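Local coordinates for protein ALKF (Bacillus cereus, PDB 3ZBO) that probably binds branched DNA such as Holliday junctions and is related to the HEAT-like repeat DNA glycosylases, though its cellular function is unknown, at residues E128-L142 with P170-V184. Residues are numbered along the deposited sequence; the frame is centred on the assembly and turned at random.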
loop_
_atom_site.group_PDB
_atom_site.type_symbol
_atom_site.label_atom_id
_atom_site.label_comp_id
_atom_site.label_asym_id
_atom_site.label_seq_id
_atom_site.Cartn_x
_atom_site.Cartn_y
_atom_site.Cartn_z
ATOM N N GLU A 128 6.496 11.756 -5.116
ATOM C CA GLU A 128 5.574 11.551 -3.950
ATOM C C GLU A 128 4.979 10.141 -3.971
ATOM O O GLU A 128 5.083 9.398 -2.933
ATOM C CB GLU A 128 4.447 12.633 -3.983
ATOM C CG GLU A 128 3.443 12.398 -2.844
ATOM C CD GLU A 128 2.573 13.579 -2.635
ATOM O OE1 GLU A 128 2.607 14.507 -3.552
ATOM O OE2 GLU A 128 1.784 13.675 -1.723
ATOM N N LEU A 129 4.265 9.786 -5.033
ATOM C CA LEU A 129 3.505 8.554 -4.915
ATOM C C LEU A 129 4.371 7.336 -5.165
ATOM O O LEU A 129 4.073 6.223 -4.582
ATOM C CB LEU A 129 2.391 8.559 -5.950
ATOM C CG LEU A 129 1.282 9.587 -5.688
ATOM C CD1 LEU A 129 0.300 9.691 -6.814
ATOM C CD2 LEU A 129 0.516 9.156 -4.415
ATOM N N LYS A 130 5.459 7.455 -5.937
ATOM C CA LYS A 130 6.369 6.308 -6.005
ATOM C C LYS A 130 7.062 6.019 -4.648
ATOM O O LYS A 130 7.147 4.842 -4.214
ATOM C CB LYS A 130 7.530 6.529 -7.020
ATOM C CG LYS A 130 7.091 6.387 -8.372
ATOM C CD LYS A 130 8.427 6.393 -9.272
ATOM C CE LYS A 130 8.022 6.726 -10.694
ATOM N NZ LYS A 130 9.378 6.594 -11.376
ATOM N N MET A 131 7.436 7.106 -3.956
ATOM C CA MET A 131 8.023 6.892 -2.638
ATOM C C MET A 131 6.968 6.326 -1.701
ATOM O O MET A 131 7.307 5.488 -0.888
ATOM C CB MET A 131 8.552 8.217 -2.020
ATOM C CG MET A 131 9.741 8.666 -2.929
ATOM S SD MET A 131 10.612 10.087 -2.170
ATOM C CE MET A 131 9.383 11.402 -2.199
ATOM N N SER A 132 5.741 6.851 -1.775
ATOM C CA SER A 132 4.659 6.287 -0.905
ATOM C C SER A 132 4.508 4.782 -1.159
ATOM O O SER A 132 4.353 4.003 -0.198
ATOM C CB SER A 132 3.336 7.000 -1.228
ATOM O OG SER A 132 2.387 6.599 -0.245
ATOM N N ALA A 133 4.557 4.356 -2.418
ATOM C CA ALA A 133 4.435 2.922 -2.727
ATOM C C ALA A 133 5.635 2.156 -2.176
ATOM O O ALA A 133 5.431 1.037 -1.662
ATOM C CB ALA A 133 4.345 2.691 -4.254
ATOM N N GLY A 134 6.857 2.745 -2.231
ATOM C CA GLY A 134 7.992 1.981 -1.781
ATOM C C GLY A 134 7.932 1.806 -0.245
ATOM O O GLY A 134 8.175 0.677 0.215
ATOM N N TRP A 135 7.608 2.860 0.525
ATOM C CA TRP A 135 7.446 2.727 2.036
ATOM C C TRP A 135 6.312 1.795 2.311
ATOM O O TRP A 135 6.441 0.945 3.222
ATOM C CB TRP A 135 7.207 4.097 2.637
ATOM C CG TRP A 135 8.466 4.967 2.592
ATOM C CD1 TRP A 135 8.727 6.053 1.814
ATOM C CD2 TRP A 135 9.608 4.830 3.486
ATOM N NE1 TRP A 135 9.987 6.561 2.105
ATOM C CE2 TRP A 135 10.524 5.840 3.143
ATOM C CE3 TRP A 135 9.916 3.943 4.551
ATOM C CZ2 TRP A 135 11.756 6.024 3.808
ATOM C CZ3 TRP A 135 11.111 4.094 5.219
ATOM C CH2 TRP A 135 12.052 5.124 4.872
ATOM N N SER A 136 5.194 1.915 1.549
ATOM C CA SER A 136 4.048 1.024 1.799
ATOM C C SER A 136 4.453 -0.461 1.578
ATOM O O SER A 136 4.066 -1.294 2.381
ATOM C CB SER A 136 2.869 1.360 0.890
ATOM O OG SER A 136 2.367 2.713 1.188
ATOM N N CYS A 137 5.187 -0.706 0.506
ATOM C CA CYS A 137 5.584 -2.104 0.234
ATOM C C CYS A 137 6.364 -2.624 1.399
ATOM O O CYS A 137 6.097 -3.805 1.765
ATOM C CB CYS A 137 6.430 -2.031 -1.014
ATOM S SG CYS A 137 6.995 -3.714 -1.514
ATOM N N TYR A 138 7.262 -1.843 1.991
ATOM C CA TYR A 138 7.965 -2.365 3.171
ATOM C C TYR A 138 6.996 -2.722 4.294
ATOM O O TYR A 138 7.208 -3.702 5.025
ATOM C CB TYR A 138 9.071 -1.467 3.720
ATOM C CG TYR A 138 10.379 -1.728 3.030
ATOM C CD1 TYR A 138 10.715 -1.068 1.839
ATOM C CD2 TYR A 138 11.236 -2.717 3.544
ATOM C CE1 TYR A 138 11.934 -1.376 1.220
ATOM C CE2 TYR A 138 12.490 -2.967 2.904
ATOM C CZ TYR A 138 12.774 -2.320 1.785
ATOM O OH TYR A 138 13.990 -2.624 1.202
ATOM N N CYS A 139 5.990 -1.888 4.525
ATOM C CA CYS A 139 5.018 -2.243 5.591
ATOM C C CYS A 139 4.369 -3.581 5.273
ATOM O O CYS A 139 4.206 -4.394 6.209
ATOM C CB CYS A 139 3.920 -1.197 5.688
ATOM S SG CYS A 139 4.489 0.429 6.123
ATOM N N TRP A 140 3.998 -3.868 4.003
ATOM C CA TRP A 140 3.336 -5.118 3.684
ATOM C C TRP A 140 4.323 -6.250 3.787
ATOM O O TRP A 140 3.918 -7.352 4.244
ATOM C CB TRP A 140 2.729 -5.082 2.249
ATOM C CG TRP A 140 1.919 -3.807 2.034
ATOM C CD1 TRP A 140 1.910 -3.122 0.830
ATOM C CD2 TRP A 140 1.086 -3.037 2.939
ATOM N NE1 TRP A 140 1.104 -1.990 0.913
ATOM C CE2 TRP A 140 0.659 -1.867 2.200
ATOM C CE3 TRP A 140 0.748 -3.126 4.343
ATOM C CZ2 TRP A 140 -0.203 -0.915 2.741
ATOM C CZ3 TRP A 140 -0.055 -2.191 4.876
ATOM C CH2 TRP A 140 -0.526 -1.043 4.097
ATOM N N LEU A 141 5.579 -6.025 3.398
ATOM C CA LEU A 141 6.595 -7.124 3.520
ATOM C C LEU A 141 6.835 -7.461 4.988
ATOM O O LEU A 141 6.940 -8.667 5.350
ATOM C CB LEU A 141 7.921 -6.631 2.950
ATOM C CG LEU A 141 7.975 -6.511 1.449
ATOM C CD1 LEU A 141 9.277 -5.864 1.156
ATOM C CD2 LEU A 141 7.864 -7.870 0.779
ATOM N N LEU A 142 6.881 -6.467 5.861
ATOM C CA LEU A 142 7.168 -6.771 7.320
ATOM C C LEU A 142 6.011 -7.583 7.887
ATOM O O LEU A 142 6.224 -8.304 8.878
ATOM C CB LEU A 142 7.296 -5.462 8.027
ATOM C CG LEU A 142 8.595 -4.782 7.748
ATOM C CD1 LEU A 142 8.571 -3.296 8.185
ATOM C CD2 LEU A 142 9.859 -5.529 8.338
ATOM N N PRO A 170 6.902 14.821 0.938
ATOM C CA PRO A 170 5.590 15.025 0.332
ATOM C C PRO A 170 4.491 14.366 1.112
ATOM O O PRO A 170 4.774 13.385 1.811
ATOM C CB PRO A 170 5.758 14.365 -1.065
ATOM C CG PRO A 170 7.254 14.308 -1.332
ATOM C CD PRO A 170 7.847 14.114 0.057
ATOM N N GLU A 171 3.308 14.903 1.035
ATOM C CA GLU A 171 2.206 14.504 1.926
ATOM C C GLU A 171 1.954 13.005 1.927
ATOM O O GLU A 171 1.842 12.388 2.987
ATOM C CB GLU A 171 0.890 15.221 1.711
ATOM C CG GLU A 171 1.086 16.769 1.633
ATOM C CD GLU A 171 1.691 17.376 2.895
ATOM O OE1 GLU A 171 1.435 16.878 4.025
ATOM O OE2 GLU A 171 2.398 18.453 2.785
ATOM N N ARG A 172 1.772 12.407 0.749
ATOM C CA ARG A 172 1.461 10.985 0.789
ATOM C C ARG A 172 2.625 10.169 1.224
ATOM O O ARG A 172 2.443 9.074 1.842
ATOM C CB ARG A 172 0.983 10.465 -0.583
ATOM C CG ARG A 172 -0.341 11.053 -1.011
ATOM C CD ARG A 172 -1.488 11.195 -0.002
ATOM N NE ARG A 172 -1.592 9.947 0.791
ATOM C CZ ARG A 172 -2.554 9.803 1.683
ATOM N NH1 ARG A 172 -3.550 10.761 1.803
ATOM N NH2 ARG A 172 -2.501 8.736 2.477
ATOM N N THR A 173 3.845 10.622 1.007
ATOM C CA THR A 173 5.029 9.923 1.456
ATOM C C THR A 173 4.967 9.871 3.002
ATOM O O THR A 173 5.362 8.856 3.627
ATOM C CB THR A 173 6.314 10.595 0.919
ATOM O OG1 THR A 173 6.145 10.845 -0.472
ATOM C CG2 THR A 173 7.475 9.638 1.110
ATOM N N LYS A 174 4.591 10.992 3.647
ATOM C CA LYS A 174 4.569 11.083 5.098
ATOM C C LYS A 174 3.634 9.965 5.634
ATOM O O LYS A 174 3.943 9.336 6.651
ATOM C CB LYS A 174 3.869 12.391 5.551
ATOM C CG LYS A 174 4.660 13.622 5.299
ATOM C CD LYS A 174 3.820 14.800 5.873
ATOM C CE LYS A 174 4.508 16.111 5.617
ATOM N NZ LYS A 174 3.535 17.222 6.043
ATOM N N SER A 175 2.453 9.757 5.015
ATOM C CA SER A 175 1.521 8.717 5.486
ATOM C C SER A 175 2.196 7.373 5.423
ATOM O O SER A 175 2.091 6.592 6.411
ATOM C CB SER A 175 0.289 8.754 4.574
ATOM O OG SER A 175 -0.498 7.546 4.822
ATOM N N ALA A 176 2.886 7.061 4.340
ATOM C CA ALA A 176 3.499 5.753 4.251
ATOM C C ALA A 176 4.699 5.601 5.162
ATOM O O ALA A 176 4.907 4.486 5.738
ATOM C CB ALA A 176 3.965 5.490 2.746
ATOM N N MET A 177 5.484 6.655 5.338
ATOM C CA MET A 177 6.645 6.548 6.295
ATOM C C MET A 177 6.065 6.364 7.728
ATOM O O MET A 177 6.698 5.682 8.543
ATOM C CB MET A 177 7.409 7.887 6.215
ATOM C CG MET A 177 8.250 7.949 4.997
ATOM S SD MET A 177 9.002 9.659 5.122
ATOM C CE MET A 177 10.531 9.404 4.212
ATOM N N ASN A 178 4.927 7.040 8.036
ATOM C CA ASN A 178 4.339 6.827 9.365
ATOM C C ASN A 178 3.890 5.374 9.583
ATOM O O ASN A 178 4.102 4.834 10.706
ATOM C CB ASN A 178 3.160 7.831 9.554
ATOM C CG ASN A 178 2.666 7.887 10.992
ATOM O OD1 ASN A 178 1.592 7.300 11.300
ATOM N ND2 ASN A 178 3.389 8.599 11.778
ATOM N N ASN A 179 3.294 4.830 8.519
ATOM C CA ASN A 179 2.884 3.413 8.539
ATOM C C ASN A 179 4.179 2.580 8.774
ATOM O O ASN A 179 4.135 1.603 9.594
ATOM C CB ASN A 179 2.122 3.112 7.207
ATOM C CG ASN A 179 1.526 1.738 7.169
ATOM O OD1 ASN A 179 1.404 1.101 8.214
ATOM N ND2 ASN A 179 1.028 1.324 5.985
ATOM N N PHE A 180 5.274 2.926 8.130
ATOM C CA PHE A 180 6.490 2.142 8.335
ATOM C C PHE A 180 6.910 2.205 9.834
ATOM O O PHE A 180 7.319 1.167 10.371
ATOM C CB PHE A 180 7.562 2.681 7.337
ATOM C CG PHE A 180 8.909 1.989 7.466
ATOM C CD1 PHE A 180 9.139 0.811 6.757
ATOM C CD2 PHE A 180 9.874 2.555 8.254
ATOM C CE1 PHE A 180 10.394 0.175 6.830
ATOM C CE2 PHE A 180 11.136 1.936 8.345
ATOM C CZ PHE A 180 11.414 0.715 7.630
ATOM N N LEU A 181 6.903 3.361 10.468
ATOM C CA LEU A 181 7.244 3.450 11.907
ATOM C C LEU A 181 6.357 2.508 12.703
ATOM O O LEU A 181 6.848 1.751 13.531
ATOM C CB LEU A 181 7.012 4.872 12.497
ATOM C CG LEU A 181 7.853 5.961 11.856
ATOM C CD1 LEU A 181 7.572 7.176 12.787
ATOM C CD2 LEU A 181 9.443 5.612 11.945
ATOM N N ASN A 182 5.039 2.580 12.462
ATOM C CA ASN A 182 4.149 1.691 13.209
ATOM C C ASN A 182 4.389 0.262 12.959
ATOM O O ASN A 182 4.386 -0.516 13.893
ATOM C CB ASN A 182 2.714 1.918 12.724
ATOM C CG ASN A 182 1.997 2.965 13.411
ATOM O OD1 ASN A 182 1.368 2.661 14.471
ATOM N ND2 ASN A 182 1.756 4.063 12.718
ATOM N N THR A 183 4.695 -0.108 11.723
ATOM C CA THR A 183 4.807 -1.517 11.328
ATOM C C THR A 183 6.109 -2.062 11.863
ATOM O O THR A 183 6.136 -3.223 12.330
ATOM C CB THR A 183 4.740 -1.645 9.795
ATOM O OG1 THR A 183 3.465 -1.148 9.375
ATOM C CG2 THR A 183 4.774 -3.163 9.455
ATOM N N VAL A 184 7.210 -1.302 11.772
ATOM C CA VAL A 184 8.518 -1.798 12.348
ATOM C C VAL A 184 8.285 -2.013 13.854
ATOM O O VAL A 184 8.685 -3.044 14.403
ATOM C CB VAL A 184 9.678 -0.807 12.104
ATOM C CG1 VAL A 184 10.927 -1.308 12.917
ATOM C CG2 VAL A 184 10.013 -0.771 10.568
HETATM O O HOH W 1 1.184 3.139 3.775
#
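Trp135 and Phe180 form the aromatic centre of a contact between the nearly parallel helical segments 128-142 and 171-184, whose axes differ by 7° and approach to 7.8 Å. The six-membered ring of Trp135 turns its edge to one face of Phe180, a T-shaped pair with planes at 72°, while Val184 CG2 covers the opposite Phe180 face. Over a face of the indole lies the extended chain of Met177, its CG 3.5 Å from the centroid of the Trp135 five-membered ring in a CH-pi contact and SD farther out. Met158 and Val162 of helix 152-165 also touch Trp135.

Small side chains fill the interface beside these rings: Ala176 CB packs 3.5 Å from Trp135 CB, and Cys139 is a knob among Ala176, Asn179, Phe180 and Thr183.

Polar contacts gather at the N-terminal ends. The extended side chain of Glu128, its CG directed away from the backbone N, runs alongside Pro170, and its OE2, through the anti lone pair, accepts a nearly straight bond (172°) from Arg172 N at 2.8 Å, in the first turn of helix 171-187. Thr173 OG1 donates to Glu128 O at 3.0 Å, in the carbonyl plane; this oxygen also accepts from Ser132 N. Farther along, a water bridges Ser136 OG and Asn179 ND2.

Such side-by-side, knobs-into-holes packing of nearly parallel helices, with helix 152-165 between them in sequence, is consistent with the HEAT-like helical solenoid of the AlkD-related proteins.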